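Local coordinates for putative uncharacterized protein (PDB 3W9A) that is the catalytic domain of a fungal glycoside hydrolase of family 131, built as a beta-jelly roll and probably acting on beta-glucans, at residues D162-T166 and A167-G171. Numbering follows the deposited sequence.
Sequences DIDFT and AKTVG
Asp-162 and Gly-171, and again Asp-164 and Thr-169, form antiparallel hydrogen-bonded pairs that close a beta hairpin, its strand axes 4.7 Å apart and running at 167° to each other. The turn ends in a G1 beta bulge: Lys-168 and Thr-169 both face Asp-164, and Lys-168 takes the left-handed backbone conformation. Asp-164 N donates to Thr-169 O at 2.8 Å, and Thr-169 N returns a bond to Asp-164 O. From the end of its strand, Asp-164 reaches over the turn with its carboxylate. Its CG stands anti to the backbone N (chi1 -174°), which carries OD2 over the loop to accept Ala-167 N at 3.0 Å; the bond is nearly straight at hydrogen (170°) but reaches OD2 from above the carboxylate plane. Thr-166 N adds a weak bond to the same oxygen, so that OD2 accepts from two successive amides. The other oxygen, OD1, lies 3.6 Å from Ala-167 CB and accepts from a water that also hydrogen-bonds Thr-169 OG1, a hydroxyl held in addition by Asn-187 of the next strand. With an alanine here in place of Asp-164, the Ala-167 amide would probably lose this acceptor and the water its link from Thr-169 to the turn, so that the loop at Thr-166 and Ala-167 is less firmly held. On the opposite face of the sheet, Ile-163 and Val-170 lie side by side as a non-hydrogen-bonded pair, and Val-170 also touches Trp-139 and Ala-141 of strand 136-141, in the second sheet of the jelly roll. Ile-163 uses its two branches differently: CG1 meets Val-170 CG2 at 3.8 Å, while CG2 sits over the centre of the Phe-165 ring, 3.2 Å above its plane.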
ATOM      1  N   ASP A 162      10.002  -6.491  -4.868  1.00 12.43           N
ATOM      2  CA  ASP A 162      10.626  -7.155  -6.002  1.00 13.02           C
ATOM      3  C   ASP A 162      10.317  -8.620  -5.803  1.00 12.98           C
ATOM      4  O   ASP A 162      11.011  -9.291  -5.034  1.00 12.77           O
ATOM      5  CB  ASP A 162      12.136  -6.888  -5.909  1.00 13.73           C
ATOM      6  CG  ASP A 162      12.948  -7.565  -6.996  1.00 14.33           C
ATOM      7  OD1 ASP A 162      12.530  -8.609  -7.536  1.00 14.67           O
ATOM      8  OD2 ASP A 162      14.034  -7.015  -7.301  1.00 14.88           O
ATOM      9  N   ILE A 163       9.250  -9.102  -6.445  1.00 13.06           N
ATOM     10  CA  ILE A 163       8.743 -10.445  -6.187  1.00 13.31           C
ATOM     11  C   ILE A 163       9.095 -11.353  -7.365  1.00 13.73           C
ATOM     12  O   ILE A 163       8.752 -11.058  -8.517  1.00 13.68           O
ATOM     13  CB  ILE A 163       7.215 -10.462  -5.934  1.00 13.43           C
ATOM     14  CG1 ILE A 163       6.857  -9.497  -4.788  1.00 13.53           C
ATOM     15  CG2 ILE A 163       6.752 -11.862  -5.582  1.00 13.44           C
ATOM     16  CD1 ILE A 163       5.370  -9.272  -4.589  1.00 13.47           C
ATOM     17  N   ASP A 164       9.835 -12.419  -7.066  1.00 14.03           N
ATOM     18  CA  ASP A 164      10.133 -13.472  -8.041  1.00 14.33           C
ATOM     19  C   ASP A 164       9.182 -14.612  -7.731  1.00 13.87           C
ATOM     20  O   ASP A 164       9.388 -15.363  -6.774  1.00 13.72           O
ATOM     21  CB  ASP A 164      11.586 -13.920  -7.904  1.00 15.42           C
ATOM     22  CG  ASP A 164      12.012 -14.903  -8.989  1.00 16.01           C
ATOM     23  OD1 ASP A 164      13.224 -14.964  -9.262  1.00 17.15           O
ATOM     24  OD2 ASP A 164      11.163 -15.617  -9.554  1.00 15.80           O
ATOM     25  N   PHE A 165       8.115 -14.719  -8.523  1.00 13.61           N
ATOM     26  CA  PHE A 165       7.074 -15.712  -8.286  1.00 13.36           C
ATOM     27  C   PHE A 165       7.506 -17.132  -8.711  1.00 13.52           C
ATOM     28  O   PHE A 165       6.892 -18.099  -8.315  1.00 12.81           O
ATOM     29  CB  PHE A 165       5.762 -15.287  -8.988  1.00 12.83           C
ATOM     30  CG  PHE A 165       5.125 -14.075  -8.373  1.00 12.91           C
ATOM     31  CD1 PHE A 165       4.365 -14.191  -7.215  1.00 13.05           C
ATOM     32  CD2 PHE A 165       5.301 -12.816  -8.921  1.00 12.45           C
ATOM     33  CE1 PHE A 165       3.773 -13.079  -6.629  1.00 12.88           C
ATOM     34  CE2 PHE A 165       4.718 -11.704  -8.337  1.00 12.81           C
ATOM     35  CZ  PHE A 165       3.950 -11.833  -7.187  1.00 12.80           C
ATOM     36  N   THR A 166       8.570 -17.236  -9.503  1.00 14.57           N
ATOM     37  CA  THR A 166       9.098 -18.523  -9.958  1.00 15.51           C
ATOM     38  C   THR A 166      10.032 -19.133  -8.889  1.00 16.06           C
ATOM     39  O   THR A 166       9.833 -20.259  -8.445  1.00 16.69           O
ATOM     40  CB  THR A 166       9.853 -18.317 -11.280  1.00 15.68           C
ATOM     41  OG1 THR A 166       9.012 -17.581 -12.190  1.00 16.17           O
ATOM     42  CG2 THR A 166      10.284 -19.653 -11.886  1.00 15.64           C
ATOM     43  N   ALA A 167      11.032 -18.379  -8.462  1.00 16.24           N
ATOM     44  CA  ALA A 167      11.931 -18.833  -7.397  1.00 16.54           C
ATOM     45  C   ALA A 167      11.278 -18.761  -6.019  1.00 17.41           C
ATOM     46  O   ALA A 167      11.781 -19.334  -5.056  1.00 17.23           O
ATOM     47  CB  ALA A 167      13.218 -18.025  -7.418  1.00 16.37           C
ATOM     48  N   LYS A 168      10.149 -18.062  -5.917  1.00 18.93           N
ATOM     49  CA  LYS A 168       9.434 -17.887  -4.642  1.00 18.87           C
ATOM     50  C   LYS A 168      10.274 -17.086  -3.645  1.00 17.21           C
ATOM     51  O   LYS A 168      10.483 -17.482  -2.499  1.00 16.84           O
ATOM     52  CB  LYS A 168       8.942 -19.234  -4.080  1.00 21.26           C
ATOM     53  CG  LYS A 168       7.746 -19.791  -4.848  1.00 23.42           C
ATOM     54  CD  LYS A 168       7.495 -21.266  -4.584  1.00 26.25           C
ATOM     55  CE  LYS A 168       7.104 -21.555  -3.139  1.00 28.39           C
ATOM     56  NZ  LYS A 168       5.694 -21.177  -2.841  1.00 30.66           N
ATOM     57  N   THR A 169      10.752 -15.937  -4.111  1.00 16.61           N
ATOM     58  CA  THR A 169      11.477 -14.992  -3.271  1.00 15.92           C
ATOM     59  C   THR A 169      10.963 -13.560  -3.449  1.00 15.22           C
ATOM     60  O   THR A 169      10.387 -13.204  -4.483  1.00 13.82           O
ATOM     61  CB  THR A 169      12.987 -14.980  -3.572  1.00 16.15           C
ATOM     62  OG1 THR A 169      13.224 -14.461  -4.894  1.00 16.54           O
ATOM     63  CG2 THR A 169      13.590 -16.379  -3.422  1.00 16.82           C
ATOM     64  N   VAL A 170      11.234 -12.746  -2.434  1.00 15.10           N
ATOM     65  CA  VAL A 170      10.895 -11.327  -2.435  1.00 15.23           C
ATOM     66  C   VAL A 170      12.028 -10.455  -1.835  1.00 15.11           C
ATOM     67  O   VAL A 170      12.584 -10.757  -0.775  1.00 15.12           O
ATOM     68  CB  VAL A 170       9.566 -11.074  -1.696  1.00 15.22           C
ATOM     69  CG1 VAL A 170       9.637 -11.531  -0.250  1.00 16.02           C
ATOM     70  CG2 VAL A 170       9.185  -9.610  -1.773  1.00 15.20           C
ATOM     71  N   GLY A 171      12.378  -9.399  -2.552  1.00 15.14           N
ATOM     72  CA  GLY A 171      13.285  -8.370  -2.061  1.00 15.18           C
ATOM     73  C   GLY A 171      12.558  -7.053  -1.932  1.00 15.26           C
ATOM     74  O   GLY A 171      11.341  -6.965  -2.194  1.00 15.36           O
TER
HETATM   75  O   HOH W   1      15.031 -14.777  -6.688  1.00 23.23           O